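Local coordinates for hypothetical protein S4005 (Shigella flexneri 2a, PDB 1Z67) that is of unknown function but has a helical fold with a homeodomain-like motif, which would be consistent with, though does not establish, DNA binding, at residues G45-I50 and G66-S71; S52-L55 and R60-S63. One frame throughout, in Å; residues are numbered along the deposited sequence. Where two conformers were deposited one is given.

Contact 1: G45-I50 and G66-S71; sequences GGLGAI and GEQLES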
loop_
_atom_site.group_PDB
_atom_site.type_symbol
_atom_site.label_atom_id
_atom_site.label_comp_id
_atom_site.label_asym_id
_atom_site.label_seq_id
_atom_site.Cartn_x
_atom_site.Cartn_y
_atom_site.Cartn_z
ATOM N N GLY A 45 -14.075 2.301 6.847
ATOM C CA GLY A 45 -13.384 2.525 8.101
ATOM C C GLY A 45 -13.265 3.990 8.452
ATOM O O GLY A 45 -12.525 4.334 9.390
ATOM N N GLY A 46 -13.968 4.845 7.712
ATOM C CA GLY A 46 -14.038 6.262 8.042
ATOM C C GLY A 46 -12.947 7.126 7.457
ATOM O O GLY A 46 -12.853 8.295 7.778
ATOM N N LEU A 47 -12.136 6.559 6.554
ATOM C CA LEU A 47 -11.029 7.297 5.943
ATOM C C LEU A 47 -11.364 7.790 4.539
ATOM O O LEU A 47 -10.457 8.133 3.764
ATOM C CB LEU A 47 -9.759 6.436 5.919
ATOM C CG LEU A 47 -9.135 6.130 7.287
ATOM C CD1 LEU A 47 -7.880 5.269 7.134
ATOM C CD2 LEU A 47 -8.793 7.399 8.072
ATOM N N GLY A 48 -12.652 7.807 4.185
ATOM C CA GLY A 48 -13.056 8.253 2.857
ATOM C C GLY A 48 -12.580 9.658 2.473
ATOM O O GLY A 48 -12.206 9.899 1.322
ATOM N N ALA A 49 -12.635 10.608 3.425
ATOM C CA ALA A 49 -12.208 11.979 3.110
ATOM C C ALA A 49 -10.684 12.031 2.873
ATOM O O ALA A 49 -10.228 12.606 1.886
ATOM C CB ALA A 49 -12.630 12.974 4.196
ATOM N N ILE A 50 -9.920 11.384 3.743
ATOM C CA ILE A 50 -8.473 11.262 3.536
ATOM C C ILE A 50 -8.182 10.536 2.206
ATOM O O ILE A 50 -7.377 11.040 1.397
ATOM C CB ILE A 50 -7.781 10.556 4.713
ATOM C CG1 ILE A 50 -7.751 11.503 5.929
ATOM C CG2 ILE A 50 -6.319 10.158 4.306
ATOM C CD1 ILE A 50 -7.304 10.857 7.220
ATOM N N GLY A 66 -0.180 5.019 10.844
ATOM C CA GLY A 66 -0.221 3.553 10.850
ATOM C C GLY A 66 -1.401 3.028 11.657
ATOM O O GLY A 66 -2.092 2.093 11.251
ATOM N N GLU A 67 -1.661 3.647 12.803
ATOM C CA GLU A 67 -2.779 3.249 13.643
ATOM C C GLU A 67 -4.098 3.402 12.875
ATOM O O GLU A 67 -4.957 2.521 12.948
ATOM C CB GLU A 67 -2.793 4.140 14.899
ATOM C CG GLU A 67 -1.426 4.296 15.601
ATOM C CD GLU A 67 -0.576 5.450 15.048
ATOM O OE1 GLU A 67 -0.762 6.605 15.514
ATOM O OE2 GLU A 67 0.292 5.204 14.175
ATOM N N GLN A 68 -4.240 4.501 12.128
ATOM C CA GLN A 68 -5.475 4.753 11.352
ATOM C C GLN A 68 -5.644 3.667 10.302
ATOM O O GLN A 68 -6.735 3.129 10.114
ATOM C CB GLN A 68 -5.462 6.130 10.708
ATOM C CG GLN A 68 -5.834 7.243 11.663
ATOM C CD GLN A 68 -5.743 8.599 11.025
ATOM O OE1 GLN A 68 -4.729 8.953 10.425
ATOM N NE2 GLN A 68 -6.792 9.393 11.191
ATOM N N LEU A 69 -4.541 3.301 9.655
ATOM C CA LEU A 69 -4.632 2.248 8.655
ATOM C C LEU A 69 -4.893 0.883 9.264
ATOM O O LEU A 69 -5.651 0.091 8.687
ATOM C CB LEU A 69 -3.359 2.183 7.797
ATOM C CG LEU A 69 -3.202 3.337 6.814
ATOM C CD1 LEU A 69 -1.908 3.082 5.997
ATOM C CD2 LEU A 69 -4.468 3.444 5.886
ATOM N N GLU A 70 -4.240 0.555 10.369
ATOM C CA GLU A 70 -4.549 -0.721 11.010
ATOM C C GLU A 70 -6.040 -0.770 11.400
ATOM O O GLU A 70 -6.672 -1.808 11.227
ATOM C CB GLU A 70 -3.671 -0.987 12.220
ATOM C CG GLU A 70 -3.737 -2.449 12.671
ATOM C CD GLU A 70 -3.028 -2.734 13.997
ATOM O OE1 GLU A 70 -2.191 -1.901 14.431
ATOM O OE2 GLU A 70 -3.288 -3.804 14.594
ATOM N N SER A 71 -6.590 0.371 11.831
ATOM C CA SER A 71 -8.013 0.478 12.216
ATOM C C SER A 71 -8.922 0.224 11.022
ATOM O O SER A 71 -9.886 -0.514 11.122
ATOM C CB SER A 71 -8.310 1.842 12.841
ATOM O OG SER A 71 -7.802 1.905 14.164
#

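Contact 2: S52-L55 and R60-S63; sequences STWL and RNQS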
loop_
_atom_site.group_PDB
_atom_site.type_symbol
_atom_site.label_atom_id
_atom_site.label_comp_id
_atom_site.label_asym_id
_atom_site.label_seq_id
_atom_site.Cartn_x
_atom_site.Cartn_y
_atom_site.Cartn_z
ATOM N N SER A 52 -10.014 10.511 -0.429
ATOM C CA SER A 52 -10.375 11.410 -1.545
ATOM C C SER A 52 -9.230 12.368 -1.907
ATOM O O SER A 52 -9.098 12.750 -3.072
ATOM C CB SER A 52 -11.669 12.186 -1.248
ATOM O OG SER A 52 -11.425 13.197 -0.286
ATOM N N THR A 53 -8.388 12.711 -0.930
ATOM C CA THR A 53 -7.276 13.622 -1.205
ATOM C C THR A 53 -6.155 12.898 -1.996
ATOM O O THR A 53 -5.432 13.507 -2.776
ATOM C CB THR A 53 -6.671 14.234 0.095
ATOM O OG1 THR A 53 -5.923 13.245 0.830
ATOM C CG2 THR A 53 -7.765 14.843 0.992
ATOM N N TRP A 54 -6.020 11.591 -1.789
ATOM C CA TRP A 54 -5.048 10.780 -2.559
ATOM C C TRP A 54 -5.518 10.560 -3.978
ATOM O O TRP A 54 -4.708 10.629 -4.928
ATOM C CB TRP A 54 -4.871 9.428 -1.915
ATOM C CG TRP A 54 -4.529 9.455 -0.437
ATOM C CD1 TRP A 54 -4.111 10.533 0.298
ATOM C CD2 TRP A 54 -4.573 8.345 0.466
ATOM N NE1 TRP A 54 -3.918 10.174 1.597
ATOM C CE2 TRP A 54 -4.196 8.835 1.740
ATOM C CE3 TRP A 54 -4.919 6.983 0.323
ATOM C CZ2 TRP A 54 -4.133 7.992 2.877
ATOM C CZ3 TRP A 54 -4.854 6.146 1.426
ATOM C CH2 TRP A 54 -4.492 6.656 2.698
ATOM N N LEU A 55 -6.827 10.350 -4.144
ATOM C CA LEU A 55 -7.402 10.118 -5.477
ATOM C C LEU A 55 -7.377 11.383 -6.364
ATOM O O LEU A 55 -7.262 11.302 -7.593
ATOM C CB LEU A 55 -8.849 9.609 -5.328
ATOM C CG LEU A 55 -8.931 8.205 -4.711
ATOM C CD1 LEU A 55 -10.407 7.877 -4.455
ATOM C CD2 LEU A 55 -8.303 7.145 -5.650
ATOM N N ARG A 60 -2.952 17.787 -2.687
ATOM C CA ARG A 60 -1.858 17.081 -2.029
ATOM C C ARG A 60 -2.420 15.965 -1.149
ATOM O O ARG A 60 -3.510 16.101 -0.581
ATOM C CB ARG A 60 -1.005 18.048 -1.184
ATOM C CG ARG A 60 0.058 18.811 -1.974
ATOM C CD ARG A 60 0.960 19.670 -1.063
ATOM N NE ARG A 60 2.079 18.883 -0.537
ATOM C CZ ARG A 60 3.343 18.956 -0.961
ATOM N NH1 ARG A 60 3.693 19.829 -1.908
ATOM N NH2 ARG A 60 4.270 18.170 -0.411
ATOM N N ASN A 61 -1.683 14.866 -1.049
ATOM C CA ASN A 61 -2.109 13.741 -0.208
ATOM C C ASN A 61 -2.168 14.131 1.255
ATOM O O ASN A 61 -1.145 14.552 1.808
ATOM C CB ASN A 61 -1.136 12.561 -0.301
ATOM C CG ASN A 61 -1.068 11.933 -1.669
ATOM O OD1 ASN A 61 -1.954 12.099 -2.512
ATOM N ND2 ASN A 61 0.012 11.196 -1.901
ATOM N N GLN A 62 -3.341 13.982 1.887
ATOM C CA GLN A 62 -3.465 14.102 3.349
ATOM C C GLN A 62 -2.750 12.962 4.092
ATOM O O GLN A 62 -2.819 11.803 3.693
ATOM C CB GLN A 62 -4.927 14.185 3.784
ATOM C CG GLN A 62 -5.101 14.538 5.281
ATOM C CD GLN A 62 -6.531 14.972 5.654
ATOM O OE1 GLN A 62 -7.322 15.365 4.792
ATOM N NE2 GLN A 62 -6.857 14.901 6.939
ATOM N N SER A 63 -2.040 13.296 5.167
ATOM C CA SER A 63 -1.335 12.289 5.959
ATOM C C SER A 63 -2.318 11.332 6.651
ATOM O O SER A 63 -3.474 11.679 6.885
ATOM C CB SER A 63 -0.469 12.994 7.012
ATOM O OG SER A 63 0.001 12.103 8.010
HETATM O O HOH W 1 -3.236 13.401 -4.624
#

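Contact 1: G45-I50 and G66-S71
Leu-47 carries this contact, reaching from the turn before helix 48-55 to the first residues of helix 66-73. Its CD1 meets the helix in two ways: it lies 3.8 Å from the backbone O of Gln-68 and 4.1 Å from CD2 of Leu-69. The two leucine side chains cross at about a right angle and touch through one methyl each rather than lying alongside. Leu-69 starts out from its backbone heading away from the turn, yet its end swings back to meet Leu-47. Both leucines also rest on Leu-42 of helix 35-44 and on Val-64 in the loop before helix 66-73, and Leu-69 goes on to Leu-96 of helix 89-106. This is the tight, buried part of the contact.

Toward the surface the fit is looser. With CD anti to CA (chi2 177°), the Gln-68 chain runs out far enough to bring NE2 near the ends of two side chains: it lies 4.2 Å from CD2 of Leu-47 and 4.3 Å from CD1 of Ile-50, distances of packing only. Ile-50, in the first turn of helix 48-55 that Leu-47 precedes as N-cap residue, also touches Gln-62. On the solvent side, exposed Ser-71 bonds its OG to O of Glu-67 within its own helix, at 3.2 Å.

No hydrogen bond joins the two segments. The turn and the helix are held together by apolar contact around Leu-47, with the amide nitrogen of Gln-68 at its margin, so their association rests on burial of methyl groups rather than on directional bonds.

Contact 2: S52-L55 and R60-S63
The end of helix 48-55 is tied here to the extended loop that leads from it to helix 66-73, in a chain reversal where both backbone polar groups of Gln-62 are used. The OG1 of Thr-53 accepts the N-H of Gln-62 at 2.9 Å, nearly straight at 163°. It sits between the backbone N and the carbonyl carbon, chi1 72°, from where it also bonds to O of Ile-50 in its own helix. Trp-54 supplies the second tie: NE1 donates to O of Gln-62 at 2.9 Å, in the carbonyl plane and on a lone pair, the oxygen lying close to the indole plane.

Beside these bonds CB of Asn-61 comes obliquely to CD1 of Trp-54 at 3.6 Å, with the amide turned 69° from the indole. A water lies within hydrogen-bonding distance of O of Thr-53 (2.9 Å) and OD1 of Asn-61 (2.8 Å), bridging helix and loop. The indole also packs on Pro-101 and Ile-104 of helix 89-106.

One donor and one acceptor of a single residue are thus met by neighbouring helix side chains, which would hold the loop against the helix end and limit rotation of the indole.

How the contacts relate
Contacts 1 and 2 lie about 12 Å apart, centre to centre, and share helix 48-55: contact 1 uses its start and contact 2 its end. Along the chain the order is 45-50, 52-55, 60-63, 66-71, so the short loop bridged by contact 2 falls within the longer excursion spanned by contact 1. They meet directly where Ile-50 CG1 packs 3.7 Å from Gln-62 NE2. Mainly apolar contact 1 and mainly hydrogen-bonded contact 2 probably hold together a helix-loop-helix unit of this largely helical YidB-like fold. Side chains of both touch helix 89-106, those of contact 1 also helix 35-44; neither includes the sodium ligands Asp-80 and Gln-83.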